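PDB 1X91: invertase/pectin methylesterase inhibitor family protein from Arabidopsis thaliana, which inhibits pectin methylesterases of flowers, siliques and leaves, an activity that requires its N-terminal alpha-hairpin extension. Local coordinates for residues T15-F20 with I136-G141; G100-V105 with I142-S147; T114-V119 with N132-K137. The protein carries 1 engineered substitution. One frame throughout, in Å; residues are numbered along the deposited sequence. Where two conformers were deposited one is given.

All three contacts use helix 127-149 of the four-helix bundle. Contacts 2 and 3 join it to the antiparallel helix 98-119 on opposite sides of the chain's centre; their own centres lie about 18 Å apart and their nearest atoms about 5 Å, without touching. Contact 1, about 12 Å from each by centres, brings the N-terminal region, whose hairpin extension is required for inhibition, onto the same helix. It shares Ile136 and Lys137 with contact 3, and Phe20 CZ lies 3.9 Å from Thr135 CG2. Toward contact 2, Phe20 CE2 packs 4.0 Å from Ile142 CD1, while Cys140 O lies 3.5 Å from Val105 CG1.

Contact 1 (T15-F20 with I136-G141); sequences TLNPSF and IKNLCG
Phe20 lays one face of its ring over the side chain of Asn138. The CB of Asn138 stands 3.9 Å from the ring centroid, 24° off the normal and displaced toward the rim, a CH-pi contact; ring and amide planes are turned 43° apart. At the ring's edge the branch of Leu139 closes in, with Phe20 CZ 3.8 Å from Leu139 CG. Phe20 reaches both because its CG is anti to the backbone N (chi1 175°).

The polar part runs through water. Asn17 and Asn138 set their amides nearly perpendicular, and one water accepts from both, its oxygen 3.1 Å from Asn17 ND2 and from Asn138 ND2. A second water accepts from Asn17 N and donates to Asn138 OD1, the water oxygen 3.0 Å from Asn138 OD1. Asn17 is also the N-cap of helix 18-27: its OD1 takes the amide N of Phe20 at 3.0 Å, the N-H lying above the carbonyl plane.

Asparagine suits both places, since one amide can give and take at once. Helix 18-27, in the N-terminal region where the hairpin extension required for inhibition lies, is thus seated on bundle helix 127-149 by direct ring packing, while its polar link is water-mediated, consistent with a partly exposed seam.

Contact 2 (G100-V105 with I142-S147); sequences GMNMKV and IALVIS
Met101 stretches its side chain alongside Ser147 and over Ala143, its sulfur SD 3.8 Å from Ser147 CB and its methyl CE 3.8 Å from Ala143 CB. The chain is extended throughout, which carries the methyl across to the other helix; a flexible, unbranched thioether fits this buried seam. Leu42 of helix 34-62 and Leu93 of helix 66-94 also touch Met101, placing it among three other helices of the bundle.

Asn102 supplies the polar element, its amide offering an N-H at a partly exposed edge. ND2 donates to Ser147 OG at 3.0 Å, with an N-H...O angle of 151° and the hydroxyl tilted 17° from the amide plane. Ser147 OG in turn gives its proton to Ala143 O, one turn back, at 2.9 Å, so this carbonyl receives both the backbone N-H and the hydroxyl of Ser147. The buried serine oxygen therefore accepts from one helix and donates within its own. Replacing Asn102 with an alanine removes the amide and would probably leave Ser147 OG without its donor from helix 98-119 and open a gap beside Leu144 CD2.

Here two neighbouring helices of the four-helix bundle run antiparallel, at 161° and 8.8 Å between axes, a spacing compatible with the small residues Ala143 and Ser147 at the interface. Leu144 lies across the Asn102 side chain, bringing CD2 close to the amide. One turn along helix 98-119, the branched Val105 and Leu144 fill the apolar seam, running alongside each other but pointing opposite ways, and Val105 CG1 meets both Leu144 CD2, at 3.9 Å, and Ala143 CB.

Contact 3 (T114-V119 with N132-K137); sequences TCLDDV and NSKTIK
Leu116 sets its isobutyl group against Ser133, so that the branch carbon CG sits 3.6 Å from Ser133 CB and both methyls lie around that same carbon. Its CG is anti to the carbonyl carbon (chi1 -79°), which turns the branch to face helix 127-149. Lys134 runs crosswise to the leucine: its extended chain passes Leu116 CD1 at the level of Lys134 CG, 4.2 Å away, while one methylene of Lys137, CD, approaches the same methyl more loosely, at 4.4 Å. Long aliphatic stems suit this border, covering a leucine; the ammonium of Lys134 extends away, whereas that of Lys137 reaches across to helix 98-119 in a salt bridge with Asp113.

These helices are successive antiparallel members of the four-helix bundle, here inclined at 152° with axes 9.7 Å apart. On the inner side Cys115 directs its sulfur toward the serine hydroxyl, Cys115 SG to Ser133 OG 3.7 Å, a packing contact. The same sulfur is bonded to Cys75, a disulfide that ties helix 98-119 to helix 66-94. Ser133, small enough to sit beneath Leu116, has its buried OG engaged elsewhere, in hydrogen bonds with Tyr79 OH and with Val129 O one turn earlier in its own helix.

Contact 1 (T15-F20 with I136-G141)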
loop_
_atom_site.group_PDB
_atom_site.type_symbol
_atom_site.label_atom_id
_atom_site.label_comp_id
_atom_site.label_asym_id
_atom_site.label_seq_id
_atom_site.Cartn_x
_atom_site.Cartn_y
_atom_site.Cartn_z
ATOM N N THR A 15 0.516 12.449 -6.856
ATOM C CA THR A 15 0.902 11.662 -5.666
ATOM C C THR A 15 1.751 12.436 -4.663
ATOM O O THR A 15 2.310 13.464 -4.996
ATOM C CB THR A 15 1.661 10.363 -6.126
ATOM O OG1 THR A 15 2.938 10.698 -6.690
ATOM C CG2 THR A 15 0.915 9.666 -7.236
ATOM N N LEU A 16 1.847 11.927 -3.418
ATOM C CA LEU A 16 2.626 12.561 -2.348
ATOM C C LEU A 16 4.120 12.398 -2.478
ATOM O O LEU A 16 4.887 13.237 -1.987
ATOM C CB LEU A 16 2.208 12.024 -0.961
ATOM C CG LEU A 16 1.110 12.762 -0.177
ATOM C CD1 LEU A 16 -0.136 13.075 -0.964
ATOM C CD2 LEU A 16 0.766 11.923 1.054
ATOM N N ASN A 17 4.547 11.321 -3.157
ATOM C CA ASN A 17 5.952 11.104 -3.412
ATOM C C ASN A 17 6.041 10.831 -4.907
ATOM O O ASN A 17 6.004 9.681 -5.369
ATOM C CB ASN A 17 6.516 9.961 -2.548
ATOM C CG ASN A 17 7.987 9.931 -2.553
ATOM O OD1 ASN A 17 8.622 10.305 -3.548
ATOM N ND2 ASN A 17 8.585 9.470 -1.446
ATOM N N PRO A 18 6.109 11.896 -5.693
ATOM C CA PRO A 18 6.285 11.689 -7.132
ATOM C C PRO A 18 7.583 10.950 -7.448
ATOM O O PRO A 18 7.525 10.174 -8.405
ATOM C CB PRO A 18 6.173 13.124 -7.724
ATOM C CG PRO A 18 5.290 13.782 -6.759
ATOM C CD PRO A 18 5.879 13.317 -5.380
ATOM N N SER A 19 8.693 11.144 -6.719
ATOM C CA SER A 19 9.932 10.405 -6.975
ATOM C C SER A 19 9.650 8.905 -6.917
ATOM O O SER A 19 10.021 8.156 -7.820
ATOM C CB SER A 19 11.057 10.758 -6.005
ATOM O OG SER A 19 11.417 12.135 -6.167
ATOM N N PHE A 20 8.998 8.476 -5.846
ATOM C CA PHE A 20 8.665 7.059 -5.722
ATOM C C PHE A 20 7.838 6.552 -6.887
ATOM O O PHE A 20 8.099 5.469 -7.446
ATOM C CB PHE A 20 7.948 6.773 -4.403
ATOM C CG PHE A 20 7.487 5.330 -4.287
ATOM C CD1 PHE A 20 8.261 4.406 -3.640
ATOM C CD2 PHE A 20 6.282 4.932 -4.816
ATOM C CE1 PHE A 20 7.835 3.079 -3.505
ATOM C CE2 PHE A 20 5.867 3.588 -4.757
ATOM C CZ PHE A 20 6.639 2.683 -4.072
ATOM N N ILE A 136 4.000 1.172 1.036
ATOM C CA ILE A 136 2.615 0.776 0.810
ATOM C C ILE A 136 1.711 1.991 0.745
ATOM O O ILE A 136 0.800 2.017 -0.074
ATOM C CB ILE A 136 2.166 -0.256 1.886
ATOM C CG1 ILE A 136 2.863 -1.567 1.635
ATOM C CG2 ILE A 136 0.637 -0.432 1.934
ATOM C CD1 ILE A 136 2.922 -2.487 2.834
ATOM N N LYS A 137 1.937 2.996 1.587
ATOM C CA LYS A 137 1.168 4.194 1.520
ATOM C C LYS A 137 1.303 4.824 0.111
ATOM O O LYS A 137 0.300 5.250 -0.482
ATOM C CB LYS A 137 1.626 5.134 2.628
ATOM C CG LYS A 137 0.958 6.424 2.635
ATOM C CD LYS A 137 1.310 7.140 3.984
ATOM C CE LYS A 137 0.776 8.501 3.946
ATOM N NZ LYS A 137 1.213 9.271 5.109
ATOM N N ASN A 138 2.525 4.870 -0.383
ATOM C CA ASN A 138 2.786 5.454 -1.715
ATOM C C ASN A 138 2.114 4.649 -2.831
ATOM O O ASN A 138 1.504 5.224 -3.768
ATOM C CB ASN A 138 4.293 5.515 -1.934
ATOM C CG ASN A 138 4.957 6.584 -1.076
ATOM O OD1 ASN A 138 4.315 7.556 -0.685
ATOM N ND2 ASN A 138 6.239 6.370 -0.751
ATOM N N LEU A 139 2.220 3.322 -2.778
ATOM C CA LEU A 139 1.602 2.440 -3.763
ATOM C C LEU A 139 0.092 2.608 -3.712
ATOM O O LEU A 139 -0.565 2.666 -4.748
ATOM C CB LEU A 139 1.987 0.968 -3.546
ATOM C CG LEU A 139 3.417 0.635 -3.906
ATOM C CD1 LEU A 139 3.737 -0.710 -3.346
ATOM C CD2 LEU A 139 3.566 0.601 -5.434
ATOM N N CYS A 140 -0.488 2.660 -2.501
ATOM C CA CYS A 140 -1.942 2.923 -2.435
ATOM C C CYS A 140 -2.298 4.254 -3.065
ATOM O O CYS A 140 -3.324 4.352 -3.757
ATOM C CB CYS A 140 -2.499 2.839 -1.003
ATOM S SG CYS A 140 -2.481 1.227 -0.206
ATOM N N GLY A 141 -1.473 5.265 -2.840
ATOM C CA GLY A 141 -1.709 6.590 -3.422
ATOM C C GLY A 141 -1.739 6.528 -4.943
ATOM O O GLY A 141 -2.633 7.110 -5.559
HETATM O O HOH W 1 7.485 8.447 1.216
HETATM O O HOH W 2 2.777 8.895 -2.839
#

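Contact 2 (G100-V105 with I142-S147)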
loop_
_atom_site.group_PDB
_atom_site.type_symbol
_atom_site.label_atom_id
_atom_site.label_comp_id
_atom_site.label_asym_id
_atom_site.label_seq_id
_atom_site.Cartn_x
_atom_site.Cartn_y
_atom_site.Cartn_z
ATOM N N GLY A 100 -15.156 0.952 -6.251
ATOM C CA GLY A 100 -15.057 -0.082 -5.247
ATOM C C GLY A 100 -13.613 -0.320 -4.877
ATOM O O GLY A 100 -13.245 -0.457 -3.681
ATOM N N MET A 101 -12.774 -0.397 -5.912
ATOM C CA MET A 101 -11.338 -0.513 -5.703
ATOM C C MET A 101 -10.827 0.646 -4.853
ATOM O O MET A 101 -10.054 0.469 -3.912
ATOM C CB MET A 101 -10.607 -0.564 -7.038
ATOM C CG MET A 101 -9.110 -0.525 -6.824
ATOM S SD MET A 101 -8.235 -0.669 -8.379
ATOM C CE MET A 101 -6.555 -0.175 -7.829
ATOM N N ASN A 102 -11.267 1.839 -5.175
ATOM C CA ASN A 102 -10.779 3.036 -4.544
ATOM C C ASN A 102 -11.082 3.099 -3.058
ATOM O O ASN A 102 -10.224 3.386 -2.244
ATOM C CB ASN A 102 -11.368 4.204 -5.313
ATOM C CG ASN A 102 -10.823 5.492 -4.938
ATOM O OD1 ASN A 102 -11.248 6.085 -3.935
ATOM N ND2 ASN A 102 -9.890 6.022 -5.780
ATOM N N MET A 103 -12.293 2.723 -2.698
ATOM C CA MET A 103 -12.743 2.737 -1.311
ATOM C C MET A 103 -11.887 1.763 -0.482
ATOM O O MET A 103 -11.441 2.075 0.623
ATOM C CB MET A 103 -14.207 2.247 -1.205
ATOM C CG MET A 103 -14.735 2.357 0.154
ATOM S SD MET A 103 -16.484 1.763 0.284
ATOM C CE MET A 103 -16.353 -0.022 0.130
ATOM N N LYS A 104 -11.670 0.583 -1.065
ATOM C CA LYS A 104 -10.904 -0.435 -0.341
ATOM C C LYS A 104 -9.417 -0.129 -0.275
ATOM O O LYS A 104 -8.771 -0.332 0.773
ATOM C CB LYS A 104 -11.154 -1.804 -0.958
ATOM C CG LYS A 104 -12.558 -2.344 -0.706
ATOM C CD LYS A 104 -12.827 -2.608 0.775
ATOM C CE LYS A 104 -14.144 -3.297 0.999
ATOM N NZ LYS A 104 -14.426 -3.502 2.413
ATOM N N VAL A 105 -8.832 0.448 -1.321
ATOM C CA VAL A 105 -7.442 0.905 -1.271
ATOM C C VAL A 105 -7.279 2.020 -0.267
ATOM O O VAL A 105 -6.292 2.072 0.472
ATOM C CB VAL A 105 -6.950 1.326 -2.648
ATOM C CG1 VAL A 105 -5.558 1.980 -2.537
ATOM C CG2 VAL A 105 -6.858 0.176 -3.568
ATOM N N ILE A 142 -0.837 5.755 -5.545
ATOM C CA ILE A 142 -0.823 5.552 -6.981
ATOM C C ILE A 142 -2.102 4.831 -7.427
ATOM O O ILE A 142 -2.756 5.207 -8.394
ATOM C CB ILE A 142 0.454 4.785 -7.440
ATOM C CG1 ILE A 142 1.709 5.609 -7.158
ATOM C CG2 ILE A 142 0.350 4.458 -8.921
ATOM C CD1 ILE A 142 3.019 4.857 -7.286
ATOM N N ALA A 143 -2.485 3.767 -6.710
ATOM C CA ALA A 143 -3.665 2.997 -7.053
ATOM C C ALA A 143 -4.946 3.851 -6.936
ATOM O O ALA A 143 -5.911 3.598 -7.625
ATOM C CB ALA A 143 -3.787 1.764 -6.130
ATOM N N LEU A 144 -4.993 4.795 -6.015
ATOM C CA LEU A 144 -6.148 5.669 -5.880
ATOM C C LEU A 144 -6.290 6.578 -7.080
ATOM O O LEU A 144 -7.402 6.789 -7.584
ATOM C CB LEU A 144 -6.034 6.526 -4.612
ATOM C CG LEU A 144 -6.171 5.792 -3.263
ATOM C CD1 LEU A 144 -5.895 6.774 -2.151
ATOM C CD2 LEU A 144 -7.563 5.211 -3.211
ATOM N N VAL A 145 -5.186 7.067 -7.580
ATOM C CA VAL A 145 -5.249 7.930 -8.743
ATOM C C VAL A 145 -5.698 7.125 -9.968
ATOM O O VAL A 145 -6.592 7.536 -10.708
ATOM C CB VAL A 145 -3.874 8.596 -8.983
ATOM C CG1 VAL A 145 -3.912 9.473 -10.250
ATOM C CG2 VAL A 145 -3.491 9.442 -7.824
ATOM N N ILE A 146 -5.156 5.932 -10.140
ATOM C CA ILE A 146 -5.528 5.046 -11.235
ATOM C C ILE A 146 -6.987 4.636 -11.170
ATOM O O ILE A 146 -7.740 4.768 -12.163
ATOM C CB ILE A 146 -4.634 3.792 -11.296
ATOM C CG1 ILE A 146 -3.163 4.128 -11.502
ATOM C CG2 ILE A 146 -5.134 2.865 -12.408
ATOM C CD1 ILE A 146 -2.225 2.938 -11.097
ATOM N N SER A 147 -7.427 4.159 -10.026
ATOM C CA SER A 147 -8.810 3.702 -9.893
ATOM C C SER A 147 -9.826 4.839 -10.100
ATOM O O SER A 147 -10.931 4.618 -10.628
ATOM C CB SER A 147 -9.039 2.996 -8.549
ATOM O OG SER A 147 -8.758 3.802 -7.435
#

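Contact 3 (T114-V119 with N132-K137)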
loop_
_atom_site.group_PDB
_atom_site.type_symbol
_atom_site.label_atom_id
_atom_site.label_comp_id
_atom_site.label_asym_id
_atom_site.label_seq_id
_atom_site.Cartn_x
_atom_site.Cartn_y
_atom_site.Cartn_z
ATOM N N THR A 114 -1.538 4.155 9.854
ATOM C CA THR A 114 -1.769 3.905 11.284
ATOM C C THR A 114 -0.578 3.161 11.864
ATOM O O THR A 114 -0.104 3.528 12.929
ATOM C CB THR A 114 -3.017 3.099 11.515
ATOM O OG1 THR A 114 -4.186 3.849 11.153
ATOM C CG2 THR A 114 -3.183 2.741 13.026
ATOM N N CYS A 115 -0.069 2.161 11.145
ATOM C CA CYS A 115 1.182 1.518 11.543
ATOM C C CYS A 115 2.295 2.541 11.730
ATOM O O CYS A 115 2.973 2.554 12.771
ATOM C CB CYS A 115 1.584 0.417 10.559
ATOM S SG CYS A 115 3.175 -0.383 11.067
ATOM N N LEU A 116 2.461 3.456 10.778
ATOM C CA LEU A 116 3.492 4.483 10.889
ATOM C C LEU A 116 3.284 5.328 12.148
ATOM O O LEU A 116 4.230 5.627 12.886
ATOM C CB LEU A 116 3.457 5.383 9.682
ATOM C CG LEU A 116 4.123 4.790 8.480
ATOM C CD1 LEU A 116 3.778 5.608 7.250
ATOM C CD2 LEU A 116 5.648 4.697 8.738
ATOM N N ASP A 117 2.040 5.703 12.422
ATOM C CA ASP A 117 1.718 6.451 13.647
ATOM C C ASP A 117 1.887 5.611 14.953
ATOM O O ASP A 117 2.214 6.153 16.013
ATOM C CB ASP A 117 0.291 7.016 13.556
ATOM C CG ASP A 117 0.160 8.153 12.527
ATOM O OD1 ASP A 117 1.184 8.721 12.090
ATOM O OD2 ASP A 117 -0.952 8.545 12.103
ATOM N N ASP A 118 1.689 4.298 14.879
ATOM C CA ASP A 118 1.812 3.429 16.043
ATOM C C ASP A 118 3.283 3.270 16.441
ATOM O O ASP A 118 3.544 2.967 17.628
ATOM C CB ASP A 118 1.293 2.016 15.762
ATOM C CG ASP A 118 -0.234 1.896 15.716
ATOM O OD1 ASP A 118 -0.951 2.622 16.420
ATOM O OD2 ASP A 118 -0.784 0.986 15.055
ATOM N N VAL A 119 4.208 3.420 15.477
ATOM C CA VAL A 119 5.654 3.205 15.713
ATOM C C VAL A 119 6.443 4.494 15.867
ATOM O O VAL A 119 7.653 4.439 16.128
ATOM C CB VAL A 119 6.364 2.288 14.649
ATOM C CG1 VAL A 119 5.694 0.926 14.532
ATOM C CG2 VAL A 119 6.445 2.946 13.298
ATOM N N ASN A 132 8.666 -0.111 4.514
ATOM C CA ASN A 132 7.573 -0.809 3.822
ATOM C C ASN A 132 6.241 -0.121 4.023
ATOM O O ASN A 132 5.409 -0.117 3.121
ATOM C CB ASN A 132 7.454 -2.272 4.226
ATOM C CG ASN A 132 8.517 -3.160 3.597
ATOM O OD1 ASN A 132 9.433 -2.682 2.931
ATOM N ND2 ASN A 132 8.391 -4.472 3.814
ATOM N N SER A 133 5.993 0.443 5.207
ATOM C CA SER A 133 4.755 1.170 5.454
ATOM C C SER A 133 4.653 2.409 4.597
ATOM O O SER A 133 3.606 2.691 4.041
ATOM C CB SER A 133 4.582 1.550 6.921
ATOM O OG SER A 133 4.367 0.378 7.699
ATOM N N LYS A 134 5.754 3.128 4.489
ATOM C CA LYS A 134 5.804 4.264 3.578
ATOM C C LYS A 134 5.601 3.813 2.124
ATOM O O LYS A 134 4.855 4.444 1.379
ATOM C CB LYS A 134 7.137 5.011 3.712
ATOM C CG LYS A 134 7.267 5.739 4.987
ATOM C CD LYS A 134 8.629 6.453 5.074
ATOM C CE LYS A 134 8.783 7.191 6.379
ATOM N NZ LYS A 134 10.108 7.881 6.392
ATOM N N THR A 135 6.230 2.732 1.714
ATOM C CA THR A 135 6.102 2.189 0.352
ATOM C C THR A 135 4.655 1.809 0.080
ATOM O O THR A 135 4.110 2.113 -0.967
ATOM C CB THR A 135 7.014 0.993 0.195
ATOM O OG1 THR A 135 8.371 1.503 0.161
ATOM C CG2 THR A 135 6.761 0.216 -1.107
ATOM N N ILE A 136 4.000 1.172 1.036
ATOM C CA ILE A 136 2.615 0.776 0.810
ATOM C C ILE A 136 1.711 1.991 0.745
ATOM O O ILE A 136 0.800 2.017 -0.074
ATOM C CB ILE A 136 2.166 -0.256 1.886
ATOM C CG1 ILE A 136 2.863 -1.567 1.635
ATOM C CG2 ILE A 136 0.637 -0.432 1.934
ATOM C CD1 ILE A 136 2.922 -2.487 2.834
ATOM N N LYS A 137 1.937 2.996 1.587
ATOM C CA LYS A 137 1.168 4.194 1.520
ATOM C C LYS A 137 1.303 4.824 0.111
ATOM O O LYS A 137 0.300 5.250 -0.482
ATOM C CB LYS A 137 1.626 5.134 2.628
ATOM C CG LYS A 137 0.958 6.424 2.635
ATOM C CD LYS A 137 1.310 7.140 3.984
ATOM C CE LYS A 137 0.776 8.501 3.946
ATOM N NZ LYS A 137 1.213 9.271 5.109
#